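Local structure of LPXTG cell wall surface protein (Streptococcus gordonii, 7AVK) at residues Thr42-Thr47 / Gly77-Thr82; His7-Gly12 / Lys59-Thr64. The protein probably serves as a variable-length, cell-wall-anchored adhesin that regulates bacterial surface interactions, this chain being one SHIRT domain of its tandem repeats. One frame throughout, in Å; residues are numbered along the deposited sequence.

Interaction 1 of 2, residues Thr42-Thr47 / Gly77-Thr82; sequences TQPSQT and GTWEFT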
loop_
_atom_site.group_PDB
_atom_site.type_symbol
_atom_site.label_atom_id
_atom_site.label_comp_id
_atom_site.label_asym_id
_atom_site.label_seq_id
_atom_site.Cartn_x
_atom_site.Cartn_y
_atom_site.Cartn_z
ATOM N N THR A 42 2.121 -6.543 -0.735
ATOM C CA THR A 42 1.103 -7.126 -1.582
ATOM C C THR A 42 0.647 -6.113 -2.619
ATOM O O THR A 42 0.337 -4.974 -2.287
ATOM C CB THR A 42 -0.082 -7.555 -0.712
ATOM O OG1 THR A 42 0.390 -8.449 0.296
ATOM C CG2 THR A 42 -1.207 -8.165 -1.525
ATOM N N GLN A 43 0.566 -6.536 -3.880
ATOM C CA GLN A 43 0.046 -5.668 -4.913
ATOM C C GLN A 43 -1.435 -5.407 -4.685
ATOM O O GLN A 43 -2.195 -6.355 -4.401
ATOM C CB GLN A 43 0.226 -6.266 -6.297
ATOM C CG GLN A 43 1.666 -6.314 -6.774
ATOM C CD GLN A 43 2.147 -4.933 -7.039
ATOM O OE1 GLN A 43 3.182 -4.468 -6.460
ATOM N NE2 GLN A 43 1.466 -4.235 -7.943
ATOM N N PRO A 44 -1.920 -4.185 -4.875
ATOM C CA PRO A 44 -3.381 -3.982 -4.953
ATOM C C PRO A 44 -3.934 -4.851 -6.075
ATOM O O PRO A 44 -3.314 -4.962 -7.133
ATOM C CB PRO A 44 -3.535 -2.478 -5.249
ATOM C CG PRO A 44 -2.129 -1.892 -4.783
ATOM C CD PRO A 44 -1.167 -2.955 -5.135
ATOM N N SER A 45 -5.130 -5.409 -5.887
ATOM C CA SER A 45 -5.713 -6.378 -6.849
ATOM C C SER A 45 -6.041 -5.672 -8.161
ATOM O O SER A 45 -6.100 -6.332 -9.191
ATOM C CB SER A 45 -6.891 -7.070 -6.273
ATOM O OG SER A 45 -7.915 -6.150 -5.979
ATOM N N GLN A 46 -6.324 -4.379 -8.098
ATOM C CA GLN A 46 -6.493 -3.505 -9.269
ATOM C C GLN A 46 -5.508 -2.346 -9.094
ATOM O O GLN A 46 -5.331 -1.887 -7.967
ATOM C CB GLN A 46 -7.923 -2.981 -9.384
ATOM C CG GLN A 46 -8.963 -4.080 -9.426
ATOM C CD GLN A 46 -8.843 -4.952 -10.654
ATOM O OE1 GLN A 46 -8.314 -4.551 -11.681
ATOM N NE2 GLN A 46 -9.298 -6.187 -10.529
ATOM N N THR A 47 -4.883 -1.879 -10.157
ATOM C CA THR A 47 -3.924 -0.758 -10.072
ATOM C C THR A 47 -4.461 0.479 -10.772
ATOM O O THR A 47 -3.733 1.455 -10.848
ATOM C CB THR A 47 -2.549 -1.194 -10.572
ATOM O OG1 THR A 47 -2.754 -1.706 -11.887
ATOM C CG2 THR A 47 -1.922 -2.224 -9.665
ATOM N N GLY A 77 1.746 2.881 -0.009
ATOM C CA GLY A 77 1.483 2.869 -1.435
ATOM C C GLY A 77 0.826 4.176 -1.862
ATOM O O GLY A 77 -0.136 4.612 -1.255
ATOM N N THR A 78 1.304 4.796 -2.964
ATOM C CA THR A 78 0.863 6.080 -3.437
ATOM C C THR A 78 0.004 5.879 -4.684
ATOM O O THR A 78 0.428 5.149 -5.612
ATOM C CB THR A 78 2.063 6.953 -3.786
ATOM O OG1 THR A 78 2.794 7.195 -2.585
ATOM C CG2 THR A 78 1.648 8.268 -4.392
ATOM N N TRP A 79 -1.151 6.548 -4.680
ATOM C CA TRP A 79 -2.067 6.572 -5.838
ATOM C C TRP A 79 -1.967 7.981 -6.394
ATOM O O TRP A 79 -2.002 8.867 -5.639
ATOM C CB TRP A 79 -3.470 6.165 -5.426
ATOM C CG TRP A 79 -3.616 4.727 -5.063
ATOM C CD1 TRP A 79 -3.248 4.128 -3.897
ATOM C CD2 TRP A 79 -4.213 3.706 -5.880
ATOM N NE1 TRP A 79 -3.579 2.804 -3.935
ATOM C CE2 TRP A 79 -4.174 2.514 -5.133
ATOM C CE3 TRP A 79 -4.788 3.689 -7.153
ATOM C CZ2 TRP A 79 -4.669 1.310 -5.631
ATOM C CZ3 TRP A 79 -5.284 2.506 -7.643
ATOM C CH2 TRP A 79 -5.221 1.335 -6.890
ATOM N N GLU A 80 -2.052 8.153 -7.691
ATOM C CA GLU A 80 -2.063 9.484 -8.331
ATOM C C GLU A 80 -3.415 9.686 -9.006
ATOM O O GLU A 80 -3.863 8.819 -9.622
ATOM C CB GLU A 80 -0.948 9.600 -9.363
ATOM C CG GLU A 80 0.443 9.286 -8.838
ATOM C CD GLU A 80 1.072 10.335 -7.941
ATOM O OE1 GLU A 80 0.488 11.417 -7.787
ATOM O OE2 GLU A 80 2.155 10.062 -7.407
ATOM N N PHE A 81 -3.978 10.861 -8.970
ATOM C CA PHE A 81 -5.251 11.190 -9.612
ATOM C C PHE A 81 -5.025 12.068 -10.836
ATOM O O PHE A 81 -4.247 13.028 -10.772
ATOM C CB PHE A 81 -6.161 11.960 -8.650
ATOM C CG PHE A 81 -7.490 12.303 -9.206
ATOM C CD1 PHE A 81 -8.459 11.320 -9.394
ATOM C CD2 PHE A 81 -7.784 13.619 -9.539
ATOM C CE1 PHE A 81 -9.704 11.639 -9.906
ATOM C CE2 PHE A 81 -9.047 13.947 -10.039
ATOM C CZ PHE A 81 -10.000 12.935 -10.225
ATOM N N THR A 82 -5.681 11.735 -11.936
ATOM C CA THR A 82 -5.688 12.569 -13.133
ATOM C C THR A 82 -7.134 12.813 -13.534
ATOM O O THR A 82 -7.899 11.863 -13.690
ATOM C CB THR A 82 -4.934 11.883 -14.274
ATOM O OG1 THR A 82 -5.670 10.731 -14.692
ATOM C CG2 THR A 82 -3.552 11.449 -13.835
#

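Interaction 2 of 2, residues His7-Gly12 / Lys59-Thr64; sequences HEFVSG and KSYDKT. With IS8 (isothiocyanate), chain C.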
loop_
_atom_site.group_PDB
_atom_site.type_symbol
_atom_site.label_atom_id
_atom_site.label_comp_id
_atom_site.label_asym_id
_atom_site.label_seq_id
_atom_site.Cartn_x
_atom_site.Cartn_y
_atom_site.Cartn_z
ATOM N N HIS A 7 -0.075 -2.417 5.338
ATOM C CA HIS A 7 -0.114 -1.555 4.181
ATOM C C HIS A 7 -0.900 -0.303 4.517
ATOM O O HIS A 7 -1.901 -0.365 5.237
ATOM C CB HIS A 7 -0.763 -2.265 2.984
ATOM C CG HIS A 7 -0.107 -3.588 2.635
ATOM N ND1 HIS A 7 -0.325 -4.753 3.331
ATOM C CD2 HIS A 7 0.764 -3.917 1.649
ATOM C CE1 HIS A 7 0.381 -5.729 2.766
ATOM N NE2 HIS A 7 1.095 -5.255 1.746
ATOM N N GLU A 8 -0.501 0.826 3.939
ATOM C CA GLU A 8 -1.230 2.074 4.010
ATOM C C GLU A 8 -1.213 2.690 2.628
ATOM O O GLU A 8 -0.184 2.635 1.950
ATOM C CB GLU A 8 -0.581 3.032 5.028
ATOM C CG GLU A 8 -1.328 4.389 5.104
ATOM C CD GLU A 8 -0.852 5.352 6.116
ATOM O OE1 GLU A 8 0.152 5.164 6.831
ATOM O OE2 GLU A 8 -1.382 6.508 6.143
ATOM N N PHE A 9 -2.338 3.312 2.219
ATOM C CA PHE A 9 -2.381 4.083 0.995
ATOM C C PHE A 9 -2.427 5.576 1.297
ATOM O O PHE A 9 -3.081 5.989 2.246
ATOM C CB PHE A 9 -3.616 3.735 0.149
ATOM C CG PHE A 9 -3.626 2.356 -0.485
ATOM C CD1 PHE A 9 -2.495 1.617 -0.754
ATOM C CD2 PHE A 9 -4.850 1.836 -0.895
ATOM C CE1 PHE A 9 -2.580 0.392 -1.406
ATOM C CE2 PHE A 9 -4.946 0.656 -1.562
ATOM C CZ PHE A 9 -3.825 -0.065 -1.833
ATOM N N VAL A 10 -1.775 6.347 0.437
ATOM C CA VAL A 10 -1.843 7.804 0.428
ATOM C C VAL A 10 -2.137 8.273 -0.983
ATOM O O VAL A 10 -1.853 7.593 -1.975
ATOM C CB VAL A 10 -0.531 8.448 0.935
ATOM C CG1 VAL A 10 -0.276 8.049 2.404
ATOM C CG2 VAL A 10 0.647 8.147 0.070
ATOM N N SER A 11 -2.705 9.473 -1.057
ATOM C CA SER A 11 -2.821 10.187 -2.318
ATOM C C SER A 11 -1.518 10.936 -2.621
ATOM O O SER A 11 -1.011 11.695 -1.788
ATOM C CB SER A 11 -3.939 11.207 -2.244
ATOM O OG SER A 11 -3.889 12.007 -3.412
ATOM N N GLY A 12 -0.999 10.735 -3.820
ATOM C CA GLY A 12 0.127 11.498 -4.320
ATOM C C GLY A 12 -0.255 12.804 -4.965
ATOM O O GLY A 12 0.629 13.503 -5.469
ATOM N N LYS A 59 0.853 4.102 -8.200
ATOM C CA LYS A 59 2.272 4.352 -8.611
ATOM C C LYS A 59 3.273 3.193 -8.144
ATOM O O LYS A 59 3.813 2.299 -8.918
ATOM C CB LYS A 59 2.713 5.720 -8.077
ATOM C CG LYS A 59 4.125 6.162 -8.435
ATOM C CD LYS A 59 4.347 7.638 -8.181
ATOM C CE LYS A 59 5.808 8.036 -8.179
ATOM N NZ LYS A 59 5.982 9.503 -8.301
ATOM N N SER A 60 3.394 3.089 -6.833
ATOM C CA SER A 60 4.314 2.124 -6.205
ATOM C C SER A 60 4.181 2.223 -4.703
ATOM O O SER A 60 3.594 3.165 -4.182
ATOM C CB SER A 60 5.796 2.435 -6.549
ATOM O OG SER A 60 6.076 3.763 -6.199
ATOM N N TYR A 61 4.745 1.240 -4.050
ATOM C CA TYR A 61 5.074 1.359 -2.660
ATOM C C TYR A 61 6.419 2.076 -2.487
ATOM O O TYR A 61 7.267 2.119 -3.401
ATOM C CB TYR A 61 5.137 -0.024 -1.994
ATOM C CG TYR A 61 3.755 -0.676 -1.920
ATOM C CD1 TYR A 61 2.846 -0.267 -0.948
ATOM C CD2 TYR A 61 3.367 -1.657 -2.794
ATOM C CE1 TYR A 61 1.592 -0.831 -0.840
ATOM C CE2 TYR A 61 2.112 -2.250 -2.713
ATOM C CZ TYR A 61 1.228 -1.842 -1.724
ATOM O OH TYR A 61 -0.037 -2.377 -1.614
ATOM N N ASP A 62 6.625 2.599 -1.267
ATOM C CA ASP A 62 7.808 3.374 -0.842
ATOM C C ASP A 62 9.074 2.540 -0.852
ATOM O O ASP A 62 10.163 3.052 -0.993
ATOM C CB ASP A 62 7.558 3.929 0.594
ATOM C CG ASP A 62 7.525 2.833 1.738
ATOM O OD1 ASP A 62 6.817 1.800 1.655
ATOM O OD2 ASP A 62 8.340 2.996 2.699
ATOM N N LYS A 63 8.916 1.257 -0.586
ATOM C CA LYS A 63 9.971 0.255 -0.563
ATOM C C LYS A 63 9.510 -0.909 -1.369
ATOM O O LYS A 63 8.332 -1.229 -1.412
ATOM C CB LYS A 63 10.162 -0.197 0.909
ATOM C CG LYS A 63 10.626 0.864 1.877
ATOM C CD LYS A 63 10.613 0.364 3.336
ATOM C CE LYS A 63 9.237 0.089 3.873
ATOM N NZ LYS A 63 8.997 0.744 5.114
ATOM N N THR A 64 10.458 -1.603 -2.008
ATOM C CA THR A 64 10.172 -2.872 -2.652
ATOM C C THR A 64 10.289 -4.048 -1.691
ATOM O O THR A 64 9.744 -5.121 -1.978
ATOM C CB THR A 64 11.058 -3.040 -3.870
ATOM O OG1 THR A 64 12.404 -2.668 -3.573
ATOM C CG2 THR A 64 10.507 -2.219 -5.033
HETATM S S IS8 C . 6.598 -1.496 -5.080
HETATM C C IS8 C . 5.568 -1.679 -6.189
HETATM N N IS8 C . 4.575 -1.751 -6.999
#

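Interaction 1 of 2, residues Thr42-Thr47 / Gly77-Thr82
The indole of Trp-79 reaches under the loop 42-47, its six-membered ring packing against Pro-44 and meeting the backbone of Gln-46 and Thr-47 along its outer carbons. Strand 73-82 is the middle strand of the SHIRT domain's mixed sheet, and the loop, which leads from strand 38-39 to edge strand 48-50, folds over one face of it. With CG beside the backbone N (chi1 -70°) and the ring turned by a chi2 of 78°, the benzo end of Trp-79 is brought to the loop. Pro-44, modelled in two conformers, places CB 4.0 Å from Trp-79 CZ2 in one of them. No hydrogen bond crosses between the segments; the other contacts are of aromatic carbons with the backbone of Gln-46 and Thr-47, chiefly the carbonyl oxygens. Phe-9 meets the indole edge-to-face, Phe-58 also meets it with inclined planes, and Leu-25 touches it too, which makes Trp-79 part of the hydrophobic core beneath the loop. Thr-47 O lies 3.7 Å from Trp-79 CZ3, obliquely to the ring. Closer still, Gln-46 O approaches the ring edge near its plane, 3.4 Å from Trp-79 CH2.

Interaction 2 of 2, residues His7-Gly12 / Lys59-Thr64
On one face of the SHIRT domain's mixed sheet, an aromatic cluster joins two strands that are not neighbours: strand 3-11 and strand 55-61 each pair with strand 73-82 between them, and His-7, Phe-9 and Tyr-61 meet over that middle strand. Tyr-61 spans the gap by passing over Gly-77, a residue with no side chain. A chi1 of -68° turns its ring away from the carbonyl carbon and, with the ring's length, carries the phenol end towards strand 3-11. There the hydroxyl fits between two rings: Tyr-61 OH is 3.7 Å from His-7 CD2 and 3.8 Å from Phe-9 CE1, meeting the phenylalanine at its edge and near its plane. The imidazole and phenol planes of His-7 and Tyr-61 are inclined at 59°, their centroids 5.8 Å apart. Carbon also meets carbon here, with Phe-9 CE1 4.4 Å from Tyr-61 CE1.

No hydrogen bond links the two segments, but one residue of the covering loop serves both polar ring ends: Thr-42 O bonds to Tyr-61 OH and Thr-42 N to His-7 NE2, which presumably acts as acceptor, favouring a neutral imidazole protonated at ND1. Phe-9 is further packed against Leu-18 and Leu-26.

The backbone end of the tyrosine lines the pocket that holds the isothiocyanate, together with Ser-60, Thr-64, Phe-58 and Gln-43. Thr-64 contributes its methyl, with CG2 4.0 Å from IS8 S. The ligand sulfur lies at the edge of the phenol ring and in its plane; IS8 S is 3.5 Å from Tyr-61 N and 3.7 Å from Tyr-61 CB.

Along the chain the segments alternate: 7-12 belongs to interaction 2, 42-47 to interaction 1, 59-64 to interaction 2 and 77-82 to interaction 1. Their centres are only 7 Å apart, and both reach one mixed sheet, whose strand 73-82 runs parallel to 3-11 and antiparallel to 55-61. The loop 42-47 packs at one time on the middle strand and on aromatic residues from both flanking strands, so that the two contacts appear to form one continuous core within a single SHIRT domain. Backbone pairing adds to this, with Gly-77 N bonded to Glu-8 O at 2.8 Å. The isothiocyanate pocket takes residues from both interactions, Gln-43 OE1 hydrogen-bonding the ligand.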